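Local coordinates for putative cytosine/guanine deaminase (Unidentified, PDB 2PAJ), which catalyses the zinc-dependent hydrolytic deamination of pterins such as isoxanthopterin, converting 2-amino-4-hydroxypteridines to 2,4-dihydroxypteridines with release of ammonium, at residues Arg107-Glu112 with Arg476-Glu481; Gln81-Gly86 with Phe115-Arg120; Ala284-Val289 with Ala295-Thr300; Thr220-Ser225 with Ala269-His274. All blocks are in the same frame, centred on the assembly; numbering follows the deposited sequence.

Contact 1 of 4, residues Arg107-Glu112 with Arg476-Glu481; sequences RALFDE and RELLRE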
loop_
_atom_site.group_PDB
_atom_site.type_symbol
_atom_site.label_atom_id
_atom_site.label_comp_id
_atom_site.label_asym_id
_atom_site.label_seq_id
_atom_site.Cartn_x
_atom_site.Cartn_y
_atom_site.Cartn_z
ATOM N N ARG A 107 -9.502 -18.010 9.143
ATOM C CA ARG A 107 -10.246 -17.116 8.260
ATOM C C ARG A 107 -11.753 -17.235 8.427
ATOM O O ARG A 107 -12.462 -16.231 8.427
ATOM C CB ARG A 107 -9.870 -17.379 6.801
ATOM C CG ARG A 107 -10.521 -16.442 5.801
ATOM C CD ARG A 107 -10.166 -16.884 4.415
ATOM N NE ARG A 107 -11.106 -16.378 3.428
ATOM C CZ ARG A 107 -11.216 -16.856 2.192
ATOM N NH1 ARG A 107 -10.436 -17.864 1.794
ATOM N NH2 ARG A 107 -12.101 -16.327 1.351
ATOM N N ALA A 108 -12.246 -18.456 8.579
ATOM C CA ALA A 108 -13.681 -18.645 8.724
ATOM C C ALA A 108 -14.229 -18.093 10.044
ATOM O O ALA A 108 -15.444 -18.021 10.222
ATOM C CB ALA A 108 -14.026 -20.128 8.583
ATOM N N LEU A 109 -13.343 -17.692 10.957
ATOM C CA LEU A 109 -13.772 -17.167 12.261
ATOM C C LEU A 109 -13.922 -15.648 12.292
ATOM O O LEU A 109 -14.197 -15.067 13.352
ATOM C CB LEU A 109 -12.794 -17.564 13.375
ATOM C CG LEU A 109 -12.195 -18.966 13.393
ATOM C CD1 LEU A 109 -11.445 -19.149 14.704
ATOM C CD2 LEU A 109 -13.281 -20.012 13.238
ATOM N N PHE A 110 -13.728 -14.995 11.150
ATOM C CA PHE A 110 -13.867 -13.545 11.110
ATOM C C PHE A 110 -15.314 -13.102 10.955
ATOM O O PHE A 110 -16.075 -13.694 10.195
ATOM C CB PHE A 110 -12.987 -12.959 10.003
ATOM C CG PHE A 110 -11.544 -12.837 10.406
ATOM C CD1 PHE A 110 -10.716 -13.955 10.429
ATOM C CD2 PHE A 110 -11.042 -11.621 10.853
ATOM C CE1 PHE A 110 -9.424 -13.869 10.897
ATOM C CE2 PHE A 110 -9.757 -11.516 11.323
ATOM C CZ PHE A 110 -8.935 -12.647 11.348
ATOM N N ASP A 111 -15.690 -12.067 11.699
ATOM C CA ASP A 111 -17.056 -11.557 11.662
ATOM C C ASP A 111 -17.050 -10.033 11.532
ATOM O O ASP A 111 -16.073 -9.438 11.085
ATOM C CB ASP A 111 -17.794 -11.972 12.941
ATOM C CG ASP A 111 -17.432 -11.100 14.143
ATOM O OD1 ASP A 111 -16.256 -10.707 14.261
ATOM O OD2 ASP A 111 -18.321 -10.811 14.982
ATOM N N GLU A 112 -18.155 -9.412 11.917
ATOM C CA GLU A 112 -18.298 -7.958 11.869
ATOM C C GLU A 112 -17.184 -7.292 12.673
ATOM O O GLU A 112 -16.223 -6.746 12.129
ATOM C CB GLU A 112 -19.659 -7.577 12.471
ATOM C CG GLU A 112 -19.890 -6.090 12.679
ATOM C CD GLU A 112 -19.843 -5.321 11.376
ATOM O OE1 GLU A 112 -20.036 -5.955 10.314
ATOM O OE2 GLU A 112 -19.628 -4.086 11.413
ATOM N N ARG A 476 -7.262 -14.075 22.218
ATOM C CA ARG A 476 -7.561 -15.149 23.170
ATOM C C ARG A 476 -8.787 -15.896 22.647
ATOM O O ARG A 476 -8.768 -17.118 22.493
ATOM C CB ARG A 476 -7.909 -14.585 24.552
ATOM C CG ARG A 476 -6.795 -13.873 25.287
ATOM C CD ARG A 476 -7.368 -12.949 26.384
ATOM N NE ARG A 476 -6.326 -12.423 27.280
ATOM C CZ ARG A 476 -6.269 -11.161 27.718
ATOM N NH1 ARG A 476 -7.196 -10.278 27.342
ATOM N NH2 ARG A 476 -5.283 -10.774 28.533
ATOM N N GLU A 477 -9.857 -15.147 22.385
ATOM C CA GLU A 477 -11.098 -15.720 21.868
ATOM C C GLU A 477 -10.772 -16.554 20.650
ATOM O O GLU A 477 -11.150 -17.719 20.549
ATOM C CB GLU A 477 -12.064 -14.611 21.471
ATOM C CG GLU A 477 -12.655 -13.854 22.629
ATOM C CD GLU A 477 -13.207 -12.520 22.193
ATOM O OE1 GLU A 477 -13.721 -12.448 21.054
ATOM O OE2 GLU A 477 -13.123 -11.546 22.979
ATOM N N LEU A 478 -10.069 -15.931 19.718
ATOM C CA LEU A 478 -9.651 -16.591 18.499
ATOM C C LEU A 478 -8.978 -17.918 18.816
ATOM O O LEU A 478 -9.367 -18.980 18.319
ATOM C CB LEU A 478 -8.667 -15.696 17.757
ATOM C CG LEU A 478 -9.272 -14.715 16.762
ATOM C CD1 LEU A 478 -8.217 -13.715 16.326
ATOM C CD2 LEU A 478 -9.801 -15.491 15.573
ATOM N N LEU A 479 -7.953 -17.847 19.650
ATOM C CA LEU A 479 -7.219 -19.037 20.025
ATOM C C LEU A 479 -8.136 -20.092 20.631
ATOM O O LEU A 479 -7.986 -21.284 20.344
ATOM C CB LEU A 479 -6.096 -18.671 20.998
ATOM C CG LEU A 479 -4.957 -17.875 20.350
ATOM C CD1 LEU A 479 -3.950 -17.423 21.400
ATOM C CD2 LEU A 479 -4.287 -18.735 19.289
ATOM N N ARG A 480 -9.087 -19.661 21.460
ATOM C CA ARG A 480 -10.010 -20.608 22.085
ATOM C C ARG A 480 -10.842 -21.291 21.019
ATOM O O ARG A 480 -10.884 -22.524 20.924
ATOM C CB ARG A 480 -10.941 -19.897 23.065
ATOM C CG ARG A 480 -10.317 -19.617 24.418
ATOM C CD ARG A 480 -11.365 -19.206 25.445
ATOM N NE ARG A 480 -10.832 -19.247 26.811
ATOM C CZ ARG A 480 -11.587 -19.370 27.908
ATOM N NH1 ARG A 480 -12.914 -19.466 27.800
ATOM N NH2 ARG A 480 -11.026 -19.410 29.118
ATOM N N GLU A 481 -11.488 -20.468 20.204
ATOM C CA GLU A 481 -12.339 -20.958 19.150
ATOM C C GLU A 481 -11.743 -21.949 18.155
ATOM O O GLU A 481 -12.430 -22.885 17.750
ATOM C CB GLU A 481 -12.952 -19.773 18.429
ATOM C CG GLU A 481 -14.031 -19.091 19.233
ATOM C CD GLU A 481 -14.542 -17.845 18.540
ATOM O OE1 GLU A 481 -14.799 -17.915 17.308
ATOM O OE2 GLU A 481 -14.698 -16.804 19.222
#

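Contact 2 of 4, residues Gln81-Gly86 with Phe115-Arg120; sequences QSLLKG and FRLAAR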
loop_
_atom_site.group_PDB
_atom_site.type_symbol
_atom_site.label_atom_id
_atom_site.label_comp_id
_atom_site.label_asym_id
_atom_site.label_seq_id
_atom_site.Cartn_x
_atom_site.Cartn_y
_atom_site.Cartn_z
ATOM N N GLN A 81 -5.456 -10.276 8.166
ATOM C CA GLN A 81 -4.357 -11.001 8.787
ATOM C C GLN A 81 -3.733 -10.270 9.968
ATOM O O GLN A 81 -2.922 -10.834 10.690
ATOM C CB GLN A 81 -3.298 -11.299 7.731
ATOM C CG GLN A 81 -3.598 -12.542 6.945
ATOM C CD GLN A 81 -2.896 -12.588 5.618
ATOM O OE1 GLN A 81 -1.701 -12.304 5.515
ATOM N NE2 GLN A 81 -3.637 -12.957 4.581
ATOM N N SER A 82 -4.121 -9.017 10.171
ATOM C CA SER A 82 -3.586 -8.235 11.268
ATOM C C SER A 82 -3.963 -8.806 12.626
ATOM O O SER A 82 -3.491 -8.341 13.664
ATOM C CB SER A 82 -4.054 -6.789 11.147
ATOM O OG SER A 82 -3.460 -6.183 10.014
ATOM N N LEU A 83 -4.825 -9.815 12.614
ATOM C CA LEU A 83 -5.243 -10.475 13.846
ATOM C C LEU A 83 -4.797 -11.919 13.774
ATOM O O LEU A 83 -5.178 -12.739 14.599
ATOM C CB LEU A 83 -6.760 -10.415 14.033
ATOM C CG LEU A 83 -7.397 -9.103 14.508
ATOM C CD1 LEU A 83 -8.898 -9.295 14.521
ATOM C CD2 LEU A 83 -6.903 -8.704 15.895
ATOM N N LEU A 84 -3.976 -12.207 12.769
ATOM C CA LEU A 84 -3.428 -13.536 12.533
ATOM C C LEU A 84 -1.914 -13.414 12.362
ATOM O O LEU A 84 -1.288 -14.228 11.680
ATOM C CB LEU A 84 -4.037 -14.141 11.266
ATOM C CG LEU A 84 -5.565 -14.206 11.141
ATOM C CD1 LEU A 84 -5.936 -14.636 9.735
ATOM C CD2 LEU A 84 -6.139 -15.174 12.170
ATOM N N LYS A 85 -1.348 -12.381 12.983
ATOM C CA LYS A 85 0.084 -12.094 12.930
ATOM C C LYS A 85 0.964 -13.333 13.079
ATOM O O LYS A 85 1.772 -13.655 12.194
ATOM C CB LYS A 85 0.451 -11.076 14.016
ATOM C CG LYS A 85 -0.140 -9.680 13.797
ATOM C CD LYS A 85 0.947 -8.619 13.892
ATOM C CE LYS A 85 0.518 -7.297 13.284
ATOM N NZ LYS A 85 -0.276 -6.465 14.207
ATOM N N GLY A 86 0.811 -14.023 14.200
ATOM C CA GLY A 86 1.603 -15.220 14.427
ATOM C C GLY A 86 1.965 -16.056 13.193
ATOM O O GLY A 86 3.081 -15.946 12.672
ATOM N N PHE A 115 -13.350 -8.397 11.827
ATOM C CA PHE A 115 -12.801 -7.901 10.571
ATOM C C PHE A 115 -12.449 -6.431 10.731
ATOM O O PHE A 115 -11.389 -5.975 10.311
ATOM C CB PHE A 115 -13.820 -8.039 9.443
ATOM C CG PHE A 115 -13.266 -7.701 8.083
ATOM C CD1 PHE A 115 -12.473 -8.612 7.396
ATOM C CD2 PHE A 115 -13.519 -6.473 7.499
ATOM C CE1 PHE A 115 -11.942 -8.313 6.164
ATOM C CE2 PHE A 115 -12.991 -6.156 6.259
ATOM C CZ PHE A 115 -12.199 -7.080 5.586
ATOM N N ARG A 116 -13.355 -5.699 11.360
ATOM C CA ARG A 116 -13.185 -4.268 11.591
ATOM C C ARG A 116 -11.953 -3.934 12.442
ATOM O O ARG A 116 -11.267 -2.940 12.195
ATOM C CB ARG A 116 -14.447 -3.739 12.264
ATOM C CG ARG A 116 -14.545 -2.246 12.336
ATOM C CD ARG A 116 -15.977 -1.867 12.094
ATOM N NE ARG A 116 -16.080 -0.747 11.174
ATOM C CZ ARG A 116 -17.148 -0.504 10.426
ATOM N NH1 ARG A 116 -18.206 -1.313 10.492
ATOM N NH2 ARG A 116 -17.162 0.548 9.615
ATOM N N LEU A 117 -11.696 -4.770 13.445
ATOM C CA LEU A 117 -10.571 -4.586 14.340
ATOM C C LEU A 117 -9.248 -4.821 13.622
ATOM O O LEU A 117 -8.326 -4.018 13.734
ATOM C CB LEU A 117 -10.679 -5.548 15.518
ATOM C CG LEU A 117 -9.638 -5.369 16.621
ATOM C CD1 LEU A 117 -9.901 -4.070 17.394
ATOM C CD2 LEU A 117 -9.701 -6.567 17.549
ATOM N N ALA A 118 -9.161 -5.925 12.886
ATOM C CA ALA A 118 -7.951 -6.264 12.148
ATOM C C ALA A 118 -7.569 -5.149 11.181
ATOM O O ALA A 118 -6.398 -4.783 11.060
ATOM C CB ALA A 118 -8.158 -7.561 11.382
ATOM N N ALA A 119 -8.572 -4.618 10.493
ATOM C CA ALA A 119 -8.379 -3.553 9.526
ATOM C C ALA A 119 -7.895 -2.313 10.230
ATOM O O ALA A 119 -6.945 -1.670 9.780
ATOM C CB ALA A 119 -9.681 -3.263 8.807
ATOM N N ARG A 120 -8.543 -1.972 11.340
ATOM C CA ARG A 120 -8.145 -0.787 12.083
ATOM C C ARG A 120 -6.687 -0.913 12.520
ATOM O O ARG A 120 -5.877 -0.031 12.255
ATOM C CB ARG A 120 -9.063 -0.573 13.290
ATOM C CG ARG A 120 -8.870 0.781 13.968
ATOM C CD ARG A 120 -10.078 1.131 14.829
ATOM N NE ARG A 120 -9.877 2.310 15.677
ATOM C CZ ARG A 120 -9.636 3.538 15.223
ATOM N NH1 ARG A 120 -9.565 3.762 13.920
ATOM N NH2 ARG A 120 -9.464 4.540 16.074
#

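Contact 3 of 4, residues Ala284-Val289 with Ala295-Thr300; sequences AHLVKV and ALLAQT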
loop_
_atom_site.group_PDB
_atom_site.type_symbol
_atom_site.label_atom_id
_atom_site.label_comp_id
_atom_site.label_asym_id
_atom_site.label_seq_id
_atom_site.Cartn_x
_atom_site.Cartn_y
_atom_site.Cartn_z
ATOM N N ALA A 284 1.836 -9.176 -7.315
ATOM C CA ALA A 284 2.480 -9.340 -6.024
ATOM C C ALA A 284 3.080 -10.746 -5.986
ATOM O O ALA A 284 2.704 -11.620 -6.764
ATOM C CB ALA A 284 1.469 -9.182 -4.899
ATOM N N HIS A 285 4.018 -10.946 -5.070
ATOM C CA HIS A 285 4.681 -12.229 -4.871
ATOM C C HIS A 285 5.191 -12.887 -6.142
ATOM O O HIS A 285 4.995 -14.077 -6.349
ATOM C CB HIS A 285 3.738 -13.189 -4.126
ATOM C CG HIS A 285 3.329 -12.693 -2.769
ATOM N ND1 HIS A 285 3.505 -11.380 -2.374
ATOM C CD2 HIS A 285 2.723 -13.318 -1.730
ATOM C CE1 HIS A 285 3.025 -11.218 -1.154
ATOM N NE2 HIS A 285 2.543 -12.378 -0.741
ATOM N N LEU A 286 5.836 -12.127 -7.011
ATOM C CA LEU A 286 6.366 -12.757 -8.204
ATOM C C LEU A 286 7.866 -12.954 -8.054
ATOM O O LEU A 286 8.670 -12.143 -8.530
ATOM C CB LEU A 286 6.062 -11.949 -9.466
ATOM C CG LEU A 286 6.794 -10.664 -9.821
ATOM C CD1 LEU A 286 6.335 -10.262 -11.221
ATOM C CD2 LEU A 286 6.491 -9.557 -8.802
ATOM N N VAL A 287 8.225 -14.023 -7.343
ATOM C CA VAL A 287 9.617 -14.395 -7.127
ATOM C C VAL A 287 9.846 -15.413 -8.239
ATOM O O VAL A 287 8.876 -15.989 -8.743
ATOM C CB VAL A 287 9.795 -15.077 -5.761
ATOM C CG1 VAL A 287 8.914 -16.325 -5.692
ATOM C CG2 VAL A 287 11.261 -15.439 -5.540
ATOM N N LYS A 288 11.094 -15.638 -8.636
ATOM C CA LYS A 288 11.375 -16.589 -9.717
ATOM C C LYS A 288 10.802 -16.073 -11.045
ATOM O O LYS A 288 9.629 -16.303 -11.362
ATOM C CB LYS A 288 10.743 -17.955 -9.432
ATOM C CG LYS A 288 10.869 -18.435 -7.999
ATOM C CD LYS A 288 10.112 -19.759 -7.812
ATOM C CE LYS A 288 9.988 -20.151 -6.331
ATOM N NZ LYS A 288 9.204 -21.412 -6.122
ATOM N N VAL A 289 11.624 -15.381 -11.823
ATOM C CA VAL A 289 11.167 -14.877 -13.102
ATOM C C VAL A 289 12.244 -14.935 -14.178
ATOM O O VAL A 289 13.338 -14.404 -14.025
ATOM C CB VAL A 289 10.624 -13.434 -12.972
ATOM C CG1 VAL A 289 10.222 -12.907 -14.338
ATOM C CG2 VAL A 289 9.430 -13.424 -12.042
ATOM N N ALA A 295 11.380 -9.312 -19.684
ATOM C CA ALA A 295 11.244 -8.498 -20.889
ATOM C C ALA A 295 9.769 -8.226 -21.187
ATOM O O ALA A 295 9.388 -7.108 -21.548
ATOM C CB ALA A 295 11.894 -9.211 -22.067
ATOM N N LEU A 296 8.947 -9.261 -21.034
ATOM C CA LEU A 296 7.518 -9.144 -21.273
ATOM C C LEU A 296 6.888 -8.186 -20.276
ATOM O O LEU A 296 5.946 -7.476 -20.602
ATOM C CB LEU A 296 6.846 -10.509 -21.158
ATOM C CG LEU A 296 6.162 -11.079 -22.400
ATOM C CD1 LEU A 296 5.361 -12.294 -21.988
ATOM C CD2 LEU A 296 5.256 -10.037 -23.034
ATOM N N LEU A 297 7.394 -8.177 -19.052
ATOM C CA LEU A 297 6.867 -7.268 -18.047
ATOM C C LEU A 297 7.286 -5.859 -18.395
ATOM O O LEU A 297 6.550 -4.908 -18.167
ATOM C CB LEU A 297 7.407 -7.626 -16.665
ATOM C CG LEU A 297 6.858 -8.919 -16.068
ATOM C CD1 LEU A 297 7.642 -9.269 -14.820
ATOM C CD2 LEU A 297 5.372 -8.758 -15.775
ATOM N N ALA A 298 8.485 -5.741 -18.952
ATOM C CA ALA A 298 9.036 -4.454 -19.336
ATOM C C ALA A 298 8.324 -3.846 -20.544
ATOM O O ALA A 298 8.039 -2.651 -20.558
ATOM C CB ALA A 298 10.526 -4.595 -19.619
ATOM N N GLN A 299 8.035 -4.662 -21.557
ATOM C CA GLN A 299 7.375 -4.154 -22.760
ATOM C C GLN A 299 5.892 -3.846 -22.557
ATOM O O GLN A 299 5.355 -2.922 -23.173
ATOM C CB GLN A 299 7.533 -5.136 -23.917
ATOM C CG GLN A 299 6.604 -6.319 -23.846
ATOM C CD GLN A 299 6.386 -6.989 -25.202
ATOM O OE1 GLN A 299 7.272 -7.669 -25.734
ATOM N NE2 GLN A 299 5.197 -6.790 -25.770
ATOM N N THR A 300 5.240 -4.616 -21.691
ATOM C CA THR A 300 3.826 -4.420 -21.411
ATOM C C THR A 300 3.595 -3.351 -20.356
ATOM O O THR A 300 2.495 -2.824 -20.238
ATOM C CB THR A 300 3.156 -5.733 -20.955
ATOM O OG1 THR A 300 3.754 -6.198 -19.738
ATOM C CG2 THR A 300 3.323 -6.791 -22.019
#

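Contact 4 of 4, residues Thr220-Ser225 with Ala269-His274; sequences TTVLYS and AFCGEH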
loop_
_atom_site.group_PDB
_atom_site.type_symbol
_atom_site.label_atom_id
_atom_site.label_comp_id
_atom_site.label_asym_id
_atom_site.label_seq_id
_atom_site.Cartn_x
_atom_site.Cartn_y
_atom_site.Cartn_z
ATOM N N THR A 220 -7.477 -13.250 -6.137
ATOM C CA THR A 220 -6.319 -13.667 -5.335
ATOM C C THR A 220 -5.080 -14.179 -6.084
ATOM O O THR A 220 -4.108 -13.442 -6.248
ATOM C CB THR A 220 -6.737 -14.701 -4.298
ATOM O OG1 THR A 220 -8.041 -14.359 -3.804
ATOM C CG2 THR A 220 -5.744 -14.696 -3.129
ATOM N N THR A 221 -5.100 -15.441 -6.505
ATOM C CA THR A 221 -3.986 -16.020 -7.263
ATOM C C THR A 221 -4.563 -16.371 -8.619
ATOM O O THR A 221 -4.968 -17.500 -8.872
ATOM C CB THR A 221 -3.423 -17.291 -6.599
ATOM O OG1 THR A 221 -3.152 -17.017 -5.220
ATOM C CG2 THR A 221 -2.125 -17.727 -7.290
ATOM N N VAL A 222 -4.601 -15.370 -9.480
ATOM C CA VAL A 222 -5.166 -15.486 -10.811
ATOM C C VAL A 222 -4.963 -16.818 -11.562
ATOM O O VAL A 222 -5.841 -17.239 -12.316
ATOM C CB VAL A 222 -4.685 -14.292 -11.679
ATOM C CG1 VAL A 222 -3.427 -14.657 -12.446
ATOM C CG2 VAL A 222 -5.799 -13.831 -12.587
ATOM N N LEU A 223 -3.831 -17.488 -11.372
ATOM C CA LEU A 223 -3.623 -18.754 -12.071
ATOM C C LEU A 223 -4.234 -19.936 -11.323
ATOM O O LEU A 223 -4.035 -21.083 -11.708
ATOM C CB LEU A 223 -2.134 -19.023 -12.289
ATOM C CG LEU A 223 -1.329 -17.960 -13.032
ATOM C CD1 LEU A 223 0.102 -18.454 -13.221
ATOM C CD2 LEU A 223 -1.973 -17.657 -14.377
ATOM N N TYR A 224 -4.960 -19.657 -10.245
ATOM C CA TYR A 224 -5.602 -20.710 -9.466
ATOM C C TYR A 224 -7.005 -20.319 -9.010
ATOM O O TYR A 224 -7.934 -21.100 -9.127
ATOM C CB TYR A 224 -4.743 -21.091 -8.252
ATOM C CG TYR A 224 -3.424 -21.736 -8.625
ATOM C CD1 TYR A 224 -2.213 -21.048 -8.462
ATOM C CD2 TYR A 224 -3.387 -23.015 -9.197
ATOM C CE1 TYR A 224 -1.006 -21.606 -8.866
ATOM C CE2 TYR A 224 -2.185 -23.585 -9.602
ATOM C CZ TYR A 224 -0.997 -22.872 -9.436
ATOM O OH TYR A 224 0.192 -23.430 -9.858
ATOM N N SER A 225 -7.165 -19.101 -8.511
ATOM C CA SER A 225 -8.471 -18.645 -8.028
ATOM C C SER A 225 -9.556 -18.671 -9.106
ATOM O O SER A 225 -10.742 -18.803 -8.803
ATOM C CB SER A 225 -8.362 -17.214 -7.477
ATOM O OG SER A 225 -7.496 -17.151 -6.361
ATOM N N ALA A 269 3.921 -15.432 -19.562
ATOM C CA ALA A 269 3.512 -15.615 -20.949
ATOM C C ALA A 269 2.043 -16.069 -21.042
ATOM O O ALA A 269 1.322 -15.708 -21.974
ATOM C CB ALA A 269 4.437 -16.633 -21.626
ATOM N N PHE A 270 1.611 -16.859 -20.068
ATOM C CA PHE A 270 0.239 -17.348 -20.008
ATOM C C PHE A 270 -0.668 -16.155 -19.702
ATOM O O PHE A 270 -1.687 -15.939 -20.356
ATOM C CB PHE A 270 0.113 -18.396 -18.902
ATOM C CG PHE A 270 -1.200 -19.107 -18.888
ATOM C CD1 PHE A 270 -1.469 -20.107 -19.812
ATOM C CD2 PHE A 270 -2.178 -18.769 -17.955
ATOM C CE1 PHE A 270 -2.697 -20.760 -19.812
ATOM C CE2 PHE A 270 -3.413 -19.414 -17.944
ATOM C CZ PHE A 270 -3.677 -20.413 -18.873
ATOM N N CYS A 271 -0.285 -15.373 -18.698
ATOM C CA CYS A 271 -1.050 -14.186 -18.327
ATOM C C CYS A 271 -1.222 -13.274 -19.527
ATOM O O CYS A 271 -2.288 -12.708 -19.739
ATOM C CB CYS A 271 -0.343 -13.423 -17.214
ATOM S SG CYS A 271 -0.525 -14.180 -15.610
ATOM N N GLY A 272 -0.161 -13.128 -20.307
ATOM C CA GLY A 272 -0.237 -12.288 -21.480
ATOM C C GLY A 272 -1.304 -12.796 -22.427
ATOM O O GLY A 272 -2.152 -12.037 -22.878
ATOM N N GLU A 273 -1.271 -14.096 -22.704
ATOM C CA GLU A 273 -2.212 -14.734 -23.609
ATOM C C GLU A 273 -3.671 -14.725 -23.162
ATOM O O GLU A 273 -4.563 -15.078 -23.933
ATOM C CB GLU A 273 -1.748 -16.162 -23.885
ATOM C CG GLU A 273 -0.892 -16.249 -25.138
ATOM C CD GLU A 273 -0.209 -17.586 -25.318
ATOM O OE1 GLU A 273 -0.883 -18.637 -25.226
ATOM O OE2 GLU A 273 1.012 -17.580 -25.569
ATOM N N HIS A 274 -3.909 -14.295 -21.927
ATOM C CA HIS A 274 -5.255 -14.233 -21.382
ATOM C C HIS A 274 -5.634 -12.846 -20.908
ATOM O O HIS A 274 -6.352 -12.698 -19.922
ATOM C CB HIS A 274 -5.390 -15.231 -20.243
ATOM C CG HIS A 274 -5.244 -16.649 -20.692
ATOM N ND1 HIS A 274 -6.313 -17.516 -20.779
ATOM C CD2 HIS A 274 -4.170 -17.327 -21.160
ATOM C CE1 HIS A 274 -5.903 -18.664 -21.287
ATOM N NE2 HIS A 274 -4.606 -18.575 -21.527
#

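Contact 1 of 4, residues Arg107-Glu112 with Arg476-Glu481
Leu-109 of the 3-10 turn 107-109 reaches out to Leu-478 and Glu-481 on one flank of the C-terminal helix 464-483, which here meets the loop that follows strand 67-73 of the amidohydrolase TIM barrel. A single methyl does the touching. CD1 of Leu-109 lies 4.1 Å from CD2 of Leu-478 and an equal 4.1 Å from CB of Glu-481, so it rests between side chains that lie three residues apart on the helix. The two leucines meet at a slant. Glu-481, in contrast, runs past Leu-109 in the opposite sense, offering the aliphatic root of its side chain rather than its carboxylate. With CG set beside the backbone N (chi1 -74°) and the chain extended from there, that carboxylate is carried on past the leucine. The patch is small, about 180 Å² counting both sides, and partly buried, with Leu-478 the buried member. Backbones stay well apart: the closest CA atoms, those of Leu-109 and Leu-478, are 7.5 Å from each other. Just beyond the turn Asp-111 caps helix 112-127, its OD1 accepting from the backbone N of Arg-114. The guanidinium of Arg-114 reinforces the apolar touch by tying both sides together: NH1 donates to the carbonyl O of Leu-109, while NH2 forms salt bridges with OE1 of Glu-477 and OE2 of Glu-481.

Contact 2 of 4, residues Gln81-Gly86 with Phe115-Arg120
Leu-83 packs against Ala-118 and Leu-117, and this apolar group makes up most of a buried contact between the 3-10 turn 81-83 and helix 112-127 of the amidohydrolase barrel. CG of Leu-83 sits 3.6 Å from CB of Ala-118, and CD1 of Leu-83 is nearly as near, at 3.7 Å from the same CB; the isobutyl group thus lies over the alanine methyl. The other branch reaches round the helix to the preceding residue, CD2 of Leu-83 standing 3.9 Å from CD2 of Leu-117. These two leucines cross at about a right angle; CG of Leu-117 is trans to its backbone N (chi1 -174°), which carries its CD2 to Leu-83.

The polar part is slight. Ser-82 turns toward the helix beside the carbonyl O of Ala-118, but its OG makes no hydrogen bond there and has a weak one to O of Leu-79 instead.

Backbone proximity is a third element: with small side chains on both, CA of Ser-82 and CA of Ala-118 come within 4.9 Å. The turn also carries Gln-81, a probable substrate-binding residue, whose CB points away from the helix.

Further out, Leu-117 continues onto Leu-467, Glu-470 and Val-474 of helix 464-483, Phe-115 and Ala-119 pack on Leu-153 of helix 149-159, and Gln-81 touches Ala-339 of helix 337-340.

Contact 3 of 4, residues Ala284-Val289 with Ala295-Thr300
Leu-286 and Leu-297 meet end to end through their CD1 methyls, CD1 of Leu-286 lying 4.0 Å from CD1 of Leu-297. This is the closely packed part of a contact between the loop after strand 281-284 of the TIM barrel and the following helix, 291-300. Both leucines are buried. The leucine of the loop gets there with CG lodged between its backbone N and carbonyl carbon (chi1 75°), a crowded position that aims the branch at the helix; it also touches Val-304 of strand 303-306.

Fit loosens toward Val-289, whose CG1 is 4.5 Å from the same CD1 of Leu-297. This valine is partly exposed and marks the more open side of the contact. Only about 85 Å² is buried in all, and the nearest CA atoms, those of Val-289 and Leu-297, are 10.0 Å apart.

Near its end the helix is pinned internally: OG1 of Thr-300 donates to O of Leu-296 at 2.7 Å, tilted 16° from the carbonyl plane, and that oxygen also accepts from the backbone N of Thr-300.

His-285, a zinc ligand, precedes Leu-286 and sends its CB roughly the opposite way, to a site it shares with His-76, His-78, His-248 and Asp-336. Methyl groups alone join the segments, so the contact rests on apolar burial and shape, with the metal chemistry kept to the other side of the chain.

Contact 4 of 4, residues Thr220-Ser225 with Ala269-His274
Leu-223 carries this contact through one methyl, CD2, which lies 3.8 Å from CD2 of Phe-270 and 4.0 Å from SG of Cys-271. The leucine and phenylalanine side chains run antiparallel alongside each other, and the methyl meets the ring obliquely. Val-222 adds a looser touch, its CG1 4.3 Å from the same sulfur, so SG of Cys-271 is approached by two neighbouring residues of the loop. The benzyl group of Phe-270 is swung out with CG opposite the backbone N (chi1 -171°), which brings the ring beside Leu-223. One ring face has NE2 of His-274 over it, displaced toward the rim.

Segment 220-225 is the loop leaving strand 213-217 of the TIM barrel, and helix 267-273 packs against it. Met-231 of helix 228-240 touches Leu-223, Phe-270 and His-274 alike, while His-274 is tied to the start of that helix by a hydrogen bond from ND1 to O of Pro-228.

The loop is shaped by its own bonds. The backbone N of Thr-221 donates to OG of Ser-225 at 2.9 Å and nearly straight (166°), and O of Thr-221 accepts from the backbone N atoms of both Tyr-224 and Ser-225. Behind it, OG of Ser-247 on strand 244-248 hydrogen-bonds with N of Val-222 and O of Thr-220. The next residue of that strand is the zinc ligand His-248, whose side chain is about 7 Å from that of Val-222.

The four contacts form two touching pairs. Contacts 1 and 2, centres 11 Å apart, share the long loop after strand 67-73 and helix 112-127; their segments alternate along the chain, and Phe-110 packs on Leu-83 and Leu-84. Contacts 3 and 4, centres 12 Å apart, meet where CD1 of Leu-296 lies 3.9 Å from CA of Ala-269; contact 4 closes before contact 3 opens, and both lie nested within the loop closed by contact 1. Centres of different pairs stand 28 to 37 Å apart. Ser-82, Leu-286 and Val-222 have side chains about 11 to 13 Å from the zinc, so contacts 2, 3 and 4 involve loops bordering the metal site, while contact 1 joins the C-terminal helix to the barrel.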